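Local coordinates for CBS domain protein (Shewanella oneidensis, PDB 3LHH), which binds adenosine monophosphate through the paired CBS domains of a larger, probably membrane-embedded protein that may also bind flavin adenine dinucleotide, at residues 47-51 against 52-56; 60-63 against 64-67; 118-121 against 122-125; 151-155 against 156-160. One frame throughout, in Å; residues are numbered along the deposited sequence. Where two conformers were deposited one is given.

In the fold
The four contacts come in series along the chain, the first two in the N-terminal CBS domain and the last two in the C-terminal one. Contacts 1 and 4 lie with centres about 11 Å apart and touch: strands 49-50 and 149-154 are neighbours in one mixed sheet, and both contacts reach AMP. The nucleotide is thus held by both CBS domains, its base at 52-56 and its ribose at 151-160. Contact 3 continues from strand 117-120 at the far edge of that sheet, about 13 Å from contact 4 between centres. Contact 2 starts helix 63-71, on the other side of the chain's centre from contacts 3 and 4, its centre about 32 Å from that of contact 3.

Contact 1: 47-51 against 52-56; sequences LMVPR and SDIVF. With AMP (adenosine monophosphate), chain B.
Val-49 and Asp-53 meet where the chain doubles back after strand 49-50, the CG1 methyl of the valine lying 3.9 Å from Asp-53 CB. This is the close-packed side. CG1 stands opposite the backbone N (chi1 173°), which sets it beside Asp-53 and Ile-54 while CG2 comes to 3.7 Å from AMP O2'. Cut back to an alanine, this position is likely to lose the methyl packing against Asp-53 CB and to open a gap beside the ribose. The tight turn is closed by Asp-53 N donating to Pro-50 O at 2.8 Å, and it delivers Val-55 to the base. There Val-55 N gives an almost straight bond to AMP N1 (3.0 Å, 172°), and AMP N6 returns one to Val-55 O at 3.1 Å, a pairing that reads the Watson-Crick edge of adenine. The outer side is looser: Asp-53 OD2 merely rests 3.6 Å from Pro-50 CD, and Ser-52 OG makes a weak bond to Asp-53 OD1. Arg-51 leaves the turn to form a salt bridge with Asp-86. Strand 49-50 pairs with strand 149-154, and Ile-54 touches both Leu-152 of that strand and Pro-79 of strand 77-81.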
# COMPACT_ATOMS: atom_id res chain seq x y z
N LEU A 47 -3.32 -7.86 12.19
CA LEU A 47 -3.99 -7.82 10.88
C LEU A 47 -3.07 -7.15 9.87
O LEU A 47 -3.33 -7.13 8.66
CB LEU A 47 -5.30 -7.04 10.97
CG LEU A 47 -6.16 -7.32 12.20
CD1 LEU A 47 -5.53 -6.72 13.46
CD2 LEU A 47 -7.56 -6.77 12.02
N MSE A 48 -1.97 -6.62 10.38
CA MSE A 48 -1.03 -5.85 9.61
C MSE A 48 -0.19 -6.69 8.67
O MSE A 48 0.22 -7.80 9.02
CB MSE A 48 -0.11 -5.14 10.58
CG MSE A 48 0.76 -4.09 9.99
SE MSE A 48 1.34 -2.96 11.45
CE MSE A 48 2.45 -4.23 12.42
N VAL A 49 0.08 -6.17 7.48
CA VAL A 49 1.20 -6.67 6.68
C VAL A 49 2.47 -5.95 7.18
O VAL A 49 2.60 -4.75 6.97
CB VAL A 49 1.02 -6.38 5.18
CG1 VAL A 49 2.28 -6.74 4.40
CG2 VAL A 49 -0.22 -7.11 4.61
N PRO A 50 3.39 -6.68 7.83
CA PRO A 50 4.61 -6.09 8.40
C PRO A 50 5.45 -5.40 7.33
O PRO A 50 5.45 -5.86 6.19
CB PRO A 50 5.39 -7.31 8.92
CG PRO A 50 4.42 -8.48 8.87
CD PRO A 50 3.46 -8.15 7.78
N ARG A 51 6.17 -4.34 7.70
CA ARG A 51 7.00 -3.63 6.72
C ARG A 51 7.97 -4.54 5.95
O ARG A 51 8.32 -4.24 4.82
CB ARG A 51 7.77 -2.49 7.38
CG ARG A 51 8.71 -2.92 8.47
CD ARG A 51 9.44 -1.72 9.07
NE ARG A 51 10.57 -1.26 8.26
CZ ARG A 51 10.80 0.02 7.99
NH1 ARG A 51 9.99 0.97 8.46
NH2 ARG A 51 11.84 0.36 7.26
N SER A 52 8.40 -5.64 6.55
CA SER A 52 9.32 -6.54 5.83
C SER A 52 8.63 -7.35 4.73
O SER A 52 9.28 -7.81 3.79
CB SER A 52 10.06 -7.47 6.80
OG SER A 52 9.17 -8.39 7.40
N ASP A 53 7.31 -7.50 4.84
CA ASP A 53 6.54 -8.24 3.84
C ASP A 53 5.96 -7.33 2.76
O ASP A 53 5.32 -7.82 1.83
CB ASP A 53 5.39 -9.03 4.50
CG ASP A 53 5.88 -10.17 5.39
OD1 ASP A 53 7.11 -10.36 5.53
OD2 ASP A 53 5.03 -10.89 5.96
N ILE A 54 6.14 -6.01 2.89
CA ILE A 54 5.59 -5.08 1.90
C ILE A 54 6.32 -5.12 0.57
O ILE A 54 7.53 -4.96 0.52
CB ILE A 54 5.61 -3.62 2.39
CG1 ILE A 54 4.67 -3.43 3.58
CG2 ILE A 54 5.20 -2.70 1.25
CD1 ILE A 54 4.59 -1.99 4.07
N VAL A 55 5.57 -5.32 -0.52
CA VAL A 55 6.16 -5.29 -1.86
C VAL A 55 5.91 -3.92 -2.44
O VAL A 55 4.76 -3.50 -2.53
CB VAL A 55 5.50 -6.36 -2.77
CG1 VAL A 55 6.04 -6.25 -4.18
CG2 VAL A 55 5.71 -7.76 -2.20
N PHE A 56 6.97 -3.21 -2.83
CA PHE A 56 6.84 -1.79 -3.15
C PHE A 56 7.60 -1.37 -4.40
O PHE A 56 8.50 -2.07 -4.85
CB PHE A 56 7.30 -0.93 -1.95
CG PHE A 56 8.77 -1.06 -1.64
CD1 PHE A 56 9.22 -1.99 -0.72
CD2 PHE A 56 9.71 -0.23 -2.25
CE1 PHE A 56 10.57 -2.11 -0.42
CE2 PHE A 56 11.06 -0.35 -1.97
CZ PHE A 56 11.50 -1.29 -1.05
P AMP B . -4.18 -8.62 -3.58
O1P AMP B . -2.95 -9.50 -3.72
O2P AMP B . -4.00 -7.27 -4.20
O3P AMP B . -5.50 -9.29 -3.88
O5' AMP B . -4.24 -8.46 -1.99
C5' AMP B . -4.49 -9.60 -1.16
C4' AMP B . -3.72 -9.49 0.15
O4' AMP B . -2.30 -9.47 -0.06
C3' AMP B . -4.01 -8.19 0.90
O3' AMP B . -5.21 -8.25 1.69
C2' AMP B . -2.76 -8.04 1.75
O2' AMP B . -2.86 -9.01 2.79
C1' AMP B . -1.66 -8.53 0.82
N9 AMP B . -1.08 -7.45 -0.03
C8 AMP B . -1.74 -6.73 -0.97
N7 AMP B . -0.92 -5.85 -1.59
C5 AMP B . 0.29 -5.98 -1.03
C6 AMP B . 1.62 -5.36 -1.24
N6 AMP B . 1.81 -4.38 -2.16
N1 AMP B . 2.63 -5.81 -0.48
C2 AMP B . 2.46 -6.79 0.44
N3 AMP B . 1.28 -7.40 0.68
C4 AMP B . 0.18 -7.04 -0.02

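Contact 2: 60-63 against 64-67; sequences NLPL and DANL
The carboxamide of Asn-66 turns one face toward the backbone of the preceding loop, with Pro-62 O above it at 3.4 Å from ND2 and Leu-61 CB to the same side, 4.1 Å from ND2. These groups form the N-terminal end of helix 63-71 in the first CBS domain, with Pro-62 as N-cap residue. At the amide edge ND2 makes a weak bond to a water, which in turn donates to Leu-61 O, 3.0 Å away; ND2 also bonds Asp-58 O. Ala-65 CB lies over one side of the Pro-62 ring, 4.0 Å from CD. The Pro-62 carbonyl O receives weak bonds from Ala-65 N and Asn-66 N. On the flank, Leu-67 has chi1 at -102° and chi2 at 15°, away from staggered values, which lays its branches along the Leu-63 carbonyl while its side chain also touches Leu-97 and Ser-101 of helix 94-102. Its CD2 reaches Leu-63 CG at 3.8 Å. With a glycine in place of the leucine, Leu-63 would probably lose this apolar mate and a gap would open toward helix 94-102. The first well-formed helical bond runs nearly straight from Leu-67 N to Leu-63 O (3.0 Å, 170°).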
# COMPACT_ATOMS: atom_id res chain seq x y z
N ASN A 60 13.03 6.00 -7.46
CA ASN A 60 14.45 6.23 -7.79
C ASN A 60 15.07 5.11 -8.63
O ASN A 60 16.25 5.20 -9.01
CB ASN A 60 15.29 6.50 -6.53
CG ASN A 60 15.00 7.88 -5.90
OD1 ASN A 60 15.15 8.06 -4.69
ND2 ASN A 60 14.58 8.83 -6.72
N LEU A 61 14.28 4.07 -8.90
CA LEU A 61 14.70 2.96 -9.76
C LEU A 61 14.17 3.16 -11.17
O LEU A 61 13.20 3.90 -11.35
CB LEU A 61 14.21 1.62 -9.23
CG LEU A 61 14.80 1.15 -7.91
CD1 LEU A 61 14.29 -0.26 -7.61
CD2 LEU A 61 16.35 1.18 -7.97
N PRO A 62 14.79 2.49 -12.16
CA PRO A 62 14.34 2.57 -13.55
C PRO A 62 12.91 2.03 -13.71
O PRO A 62 12.52 1.11 -12.98
CB PRO A 62 15.32 1.64 -14.30
CG PRO A 62 16.40 1.33 -13.35
CD PRO A 62 15.87 1.50 -11.98
N LEU A 63 12.14 2.59 -14.64
CA LEU A 63 10.78 2.11 -14.90
C LEU A 63 10.75 0.59 -15.12
O LEU A 63 9.82 -0.07 -14.69
CB LEU A 63 10.17 2.80 -16.11
CG LEU A 63 8.77 2.28 -16.46
CD1 LEU A 63 7.81 2.45 -15.30
CD2 LEU A 63 8.20 2.94 -17.70
N ASP A 64 11.78 0.06 -15.77
CA ASP A 64 11.81 -1.35 -16.13
C ASP A 64 11.92 -2.24 -14.89
O ASP A 64 11.32 -3.31 -14.83
CB ASP A 64 12.95 -1.65 -17.12
CG ASP A 64 12.65 -1.16 -18.53
OD1 ASP A 64 13.57 -1.22 -19.40
OD2 ASP A 64 11.51 -0.71 -18.79
N ALA A 65 12.71 -1.80 -13.91
CA ALA A 65 12.85 -2.58 -12.68
C ALA A 65 11.53 -2.63 -11.91
O ALA A 65 11.18 -3.66 -11.31
CB ALA A 65 13.96 -2.02 -11.81
N ASN A 66 10.78 -1.54 -11.93
CA ASN A 66 9.50 -1.52 -11.24
C ASN A 66 8.47 -2.39 -11.97
O ASN A 66 7.73 -3.14 -11.35
CB ASN A 66 9.01 -0.09 -11.06
CG ASN A 66 9.83 0.69 -10.04
OD1 ASN A 66 10.01 0.26 -8.91
ND2 ASN A 66 10.33 1.86 -10.44
N LEU A 67 8.47 -2.31 -13.29
CA LEU A 67 7.69 -3.21 -14.11
C LEU A 67 7.94 -4.67 -13.73
O LEU A 67 7.00 -5.44 -13.56
CB LEU A 67 8.02 -2.98 -15.58
CG LEU A 67 7.05 -2.18 -16.45
CD1 LEU A 67 6.04 -1.40 -15.65
CD2 LEU A 67 7.81 -1.27 -17.40
O HOH W 1 10.37 4.18 -12.22

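Contact 3: 118-121 against 122-125; sequences FVPN and SLSG
Leu-123 folds back over the end of strand 117-120, its two methyls divided between Val-119 and Pro-120. CD2 comes to 3.7 Å from Val-119 CB, the two side chains crossing at about a right angle, and CD1 lies 3.8 Å from Pro-120 CD. The leucine accepts an unstaggered chi1 of -117° in making this two-way contact. Val-119 meets it with its CB and CG1, the latter set opposite the carbonyl carbon (chi1 -62°), and its side chain also touches Val-142 of the neighbouring strand 139-143. The backbone between is a type I beta turn from Pro-120 to Leu-123, which carries the chain from the edge strand of the sheet toward helix 125-135 in the second CBS domain; its closing bond, Leu-123 N to Pro-120 O, is weak at 3.3 Å. Both corner residues hold their side chains between backbone N and carbonyl carbon. Ser-122 thereby sets OG against Pro-120 CB at 3.6 Å, whereas Asn-121 curls OD1 back to 3.1 Å from Ser-122 N, at an angle too poor for a bond. Beyond the turn Ser-124 is the N-cap of the helix: its OG caps a backbone N of the first turn, and its own N bonds Glu-127 OE2, as in a capping box.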
# COMPACT_ATOMS: atom_id res chain seq x y z
N PHE A 118 -1.89 7.66 6.24
CA PHE A 118 -1.19 7.08 7.37
C PHE A 118 -2.10 7.10 8.60
O PHE A 118 -2.90 8.01 8.77
CB PHE A 118 0.06 7.89 7.67
CG PHE A 118 1.10 7.80 6.59
CD1 PHE A 118 1.03 8.64 5.48
CD2 PHE A 118 2.14 6.90 6.69
CE1 PHE A 118 1.99 8.57 4.49
CE2 PHE A 118 3.11 6.83 5.70
CZ PHE A 118 3.03 7.66 4.60
N VAL A 119 -1.96 6.09 9.45
CA VAL A 119 -2.66 6.07 10.72
C VAL A 119 -1.73 5.58 11.83
O VAL A 119 -0.80 4.82 11.57
CB VAL A 119 -3.87 5.16 10.65
CG1 VAL A 119 -4.85 5.69 9.60
CG2 VAL A 119 -3.44 3.73 10.34
N PRO A 120 -1.98 6.03 13.07
CA PRO A 120 -1.15 5.60 14.19
C PRO A 120 -1.41 4.14 14.52
O PRO A 120 -2.53 3.66 14.34
CB PRO A 120 -1.66 6.45 15.37
CG PRO A 120 -2.68 7.40 14.80
CD PRO A 120 -3.13 6.83 13.50
N ASN A 121 -0.40 3.45 15.02
CA ASN A 121 -0.58 2.07 15.46
C ASN A 121 -1.39 1.98 16.75
O ASN A 121 -1.61 0.89 17.29
CB ASN A 121 0.77 1.36 15.62
CG ASN A 121 1.55 1.83 16.85
OD1 ASN A 121 1.22 2.83 17.49
ND2 ASN A 121 2.61 1.08 17.19
N SER A 122 -1.84 3.13 17.25
CA SER A 122 -2.63 3.20 18.47
C SER A 122 -4.15 3.18 18.19
O SER A 122 -4.97 3.29 19.11
CB SER A 122 -2.26 4.45 19.27
OG SER A 122 -2.86 5.61 18.71
N LEU A 123 -4.51 3.05 16.93
CA LEU A 123 -5.91 3.00 16.54
C LEU A 123 -6.53 1.69 17.02
O LEU A 123 -5.88 0.66 17.02
CB LEU A 123 -6.02 3.13 15.03
CG LEU A 123 -6.77 4.36 14.52
CD1 LEU A 123 -6.31 5.63 15.22
CD2 LEU A 123 -6.61 4.47 13.01
N SER A 124 -7.78 1.74 17.47
CA SER A 124 -8.49 0.52 17.82
C SER A 124 -9.02 -0.13 16.54
O SER A 124 -9.00 0.49 15.48
CB SER A 124 -9.67 0.83 18.75
OG SER A 124 -10.77 1.33 18.01
N GLY A 125 -9.48 -1.37 16.64
CA GLY A 125 -10.09 -2.04 15.50
C GLY A 125 -11.27 -1.29 14.88
O GLY A 125 -11.38 -1.18 13.65

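Contact 4: 151-155 against 156-160; sequences GLVTL and QDMMD. With AMP (adenosine monophosphate), chain B.
This is a strand-to-helix junction built around an N-cap: Thr-154 ends strand 149-154, its side chain caps helix 155-163, and Thr-154 with Asp-157 holds the ribose of AMP. The junction belongs to the second CBS domain, where a threonine followed three residues on by an aspartate is the familiar ribose-binding signature of nucleotide-binding CBS domains. The short axes of strand 151-154 and helix 156-160 are inclined at 63°, passing 6.6 Å apart, so the chain bends sharply at the threonine. With chi1 at 69°, Thr-154 OG1 sits between its backbone N and carbonyl carbon, where it can work in two directions: it accepts from Asp-157 N at 2.9 Å and donates to AMP O3' at 2.7 Å. The ribose hydroxyls in turn donate hydrogen bonds to the Asp-157 carboxylate. O3' bonds OD1 at 2.7 Å and O2' bonds OD2 at a very short 2.5 Å, which probably fixes the rotation of the group. O3' is held by both residues, and the CG2 methyl of Thr-154 packs on the sugar carbons C2' and C3'. Away from the nucleotide, Val-153 CG1 lies 3.7 Å from Met-158 CG, and both side chains touch Phe-132 of helix 125-135, which joins the junction to the apolar core of the domain. The helix itself starts with Met-158 N to Thr-154 O and Met-159 N to Leu-155 O bonds. A water bridges the two ribose-binding residues, donating to Asp-157 OD2 and accepting from Thr-154 N at 3.1 Å.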
# COMPACT_ATOMS: atom_id res chain seq x y z
N GLY A 151 4.01 -1.05 8.98
CA GLY A 151 3.35 -1.98 8.09
C GLY A 151 2.17 -1.35 7.38
O GLY A 151 2.03 -0.13 7.37
N LEU A 152 1.34 -2.18 6.77
CA LEU A 152 0.15 -1.68 6.11
C LEU A 152 -1.04 -2.57 6.40
O LEU A 152 -0.88 -3.76 6.70
CB LEU A 152 0.36 -1.52 4.60
CG LEU A 152 0.64 -2.75 3.74
CD1 LEU A 152 -0.62 -3.53 3.43
CD2 LEU A 152 1.30 -2.28 2.46
N VAL A 153 -2.23 -1.98 6.33
CA VAL A 153 -3.47 -2.74 6.44
C VAL A 153 -4.30 -2.57 5.17
O VAL A 153 -4.39 -1.47 4.63
CB VAL A 153 -4.29 -2.30 7.67
CG1 VAL A 153 -5.51 -3.21 7.87
CG2 VAL A 153 -3.43 -2.37 8.87
N THR A 154 -4.90 -3.66 4.69
CA THR A 154 -5.81 -3.58 3.56
C THR A 154 -7.28 -3.74 3.98
O THR A 154 -7.60 -4.41 4.96
CB THR A 154 -5.49 -4.62 2.47
OG1 THR A 154 -5.79 -5.94 2.97
CG2 THR A 154 -4.02 -4.56 2.07
N LEU A 155 -8.17 -3.15 3.21
CA LEU A 155 -9.60 -3.33 3.45
C LEU A 155 -9.92 -4.82 3.38
O LEU A 155 -10.63 -5.36 4.24
CB LEU A 155 -10.39 -2.57 2.39
CG LEU A 155 -11.90 -2.80 2.44
CD1 LEU A 155 -12.46 -2.18 3.69
CD2 LEU A 155 -12.56 -2.22 1.19
N GLN A 156 -9.37 -5.48 2.37
CA GLN A 156 -9.57 -6.92 2.18
C GLN A 156 -9.27 -7.68 3.46
O GLN A 156 -10.06 -8.51 3.90
CB GLN A 156 -8.66 -7.43 1.06
CG GLN A 156 -9.39 -7.99 -0.15
CD GLN A 156 -9.25 -9.50 -0.30
OE1 GLN A 156 -8.19 -10.01 -0.67
NE2 GLN A 156 -10.34 -10.22 -0.02
N ASP A 157 -8.11 -7.40 4.05
CA ASP A 157 -7.72 -8.08 5.27
C ASP A 157 -8.64 -7.71 6.42
O ASP A 157 -8.92 -8.52 7.29
CB ASP A 157 -6.27 -7.75 5.62
CG ASP A 157 -5.29 -8.49 4.74
OD1 ASP A 157 -5.73 -9.41 4.02
OD2 ASP A 157 -4.08 -8.15 4.76
N MSE A 158 -9.10 -6.47 6.42
CA MSE A 158 -10.04 -6.01 7.42
C MSE A 158 -11.38 -6.73 7.34
O MSE A 158 -11.98 -7.06 8.36
CB MSE A 158 -10.24 -4.51 7.32
CG MSE A 158 -9.13 -3.73 7.98
SE MSE A 158 -9.45 -3.50 9.89
CE MSE A 158 -9.99 -5.30 10.41
N MSE A 159 -11.86 -6.95 6.12
CA MSE A 159 -13.12 -7.66 5.92
C MSE A 159 -13.00 -9.14 6.21
O MSE A 159 -13.91 -9.75 6.78
CB MSE A 159 -13.64 -7.46 4.50
CG MSE A 159 -14.23 -6.08 4.30
SE MSE A 159 -14.88 -5.85 2.49
CE MSE A 159 -13.44 -6.66 1.44
N ASP A 160 -11.88 -9.74 5.82
CA ASP A 160 -11.67 -11.15 6.11
C ASP A 160 -11.68 -11.37 7.61
O ASP A 160 -12.18 -12.39 8.09
CB ASP A 160 -10.35 -11.65 5.52
CG ASP A 160 -10.37 -11.70 4.01
OD1 ASP A 160 -11.44 -11.47 3.41
OD2 ASP A 160 -9.30 -11.97 3.43
P AMP B . -4.18 -8.62 -3.58
O1P AMP B . -2.95 -9.50 -3.72
O2P AMP B . -4.00 -7.27 -4.20
O3P AMP B . -5.50 -9.29 -3.88
O5' AMP B . -4.24 -8.46 -1.99
C5' AMP B . -4.49 -9.60 -1.16
C4' AMP B . -3.72 -9.49 0.15
O4' AMP B . -2.30 -9.47 -0.06
C3' AMP B . -4.01 -8.19 0.90
O3' AMP B . -5.21 -8.25 1.69
C2' AMP B . -2.76 -8.04 1.75
O2' AMP B . -2.86 -9.01 2.79
C1' AMP B . -1.66 -8.53 0.82
N9 AMP B . -1.08 -7.45 -0.03
C8 AMP B . -1.74 -6.73 -0.97
N7 AMP B . -0.92 -5.85 -1.59
C5 AMP B . 0.29 -5.98 -1.03
C6 AMP B . 1.62 -5.36 -1.24
N6 AMP B . 1.81 -4.38 -2.16
N1 AMP B . 2.63 -5.81 -0.48
C2 AMP B . 2.46 -6.79 0.44
N3 AMP B . 1.28 -7.40 0.68
C4 AMP B . 0.18 -7.04 -0.02
O HOH W 2 -3.65 -6.07 6.09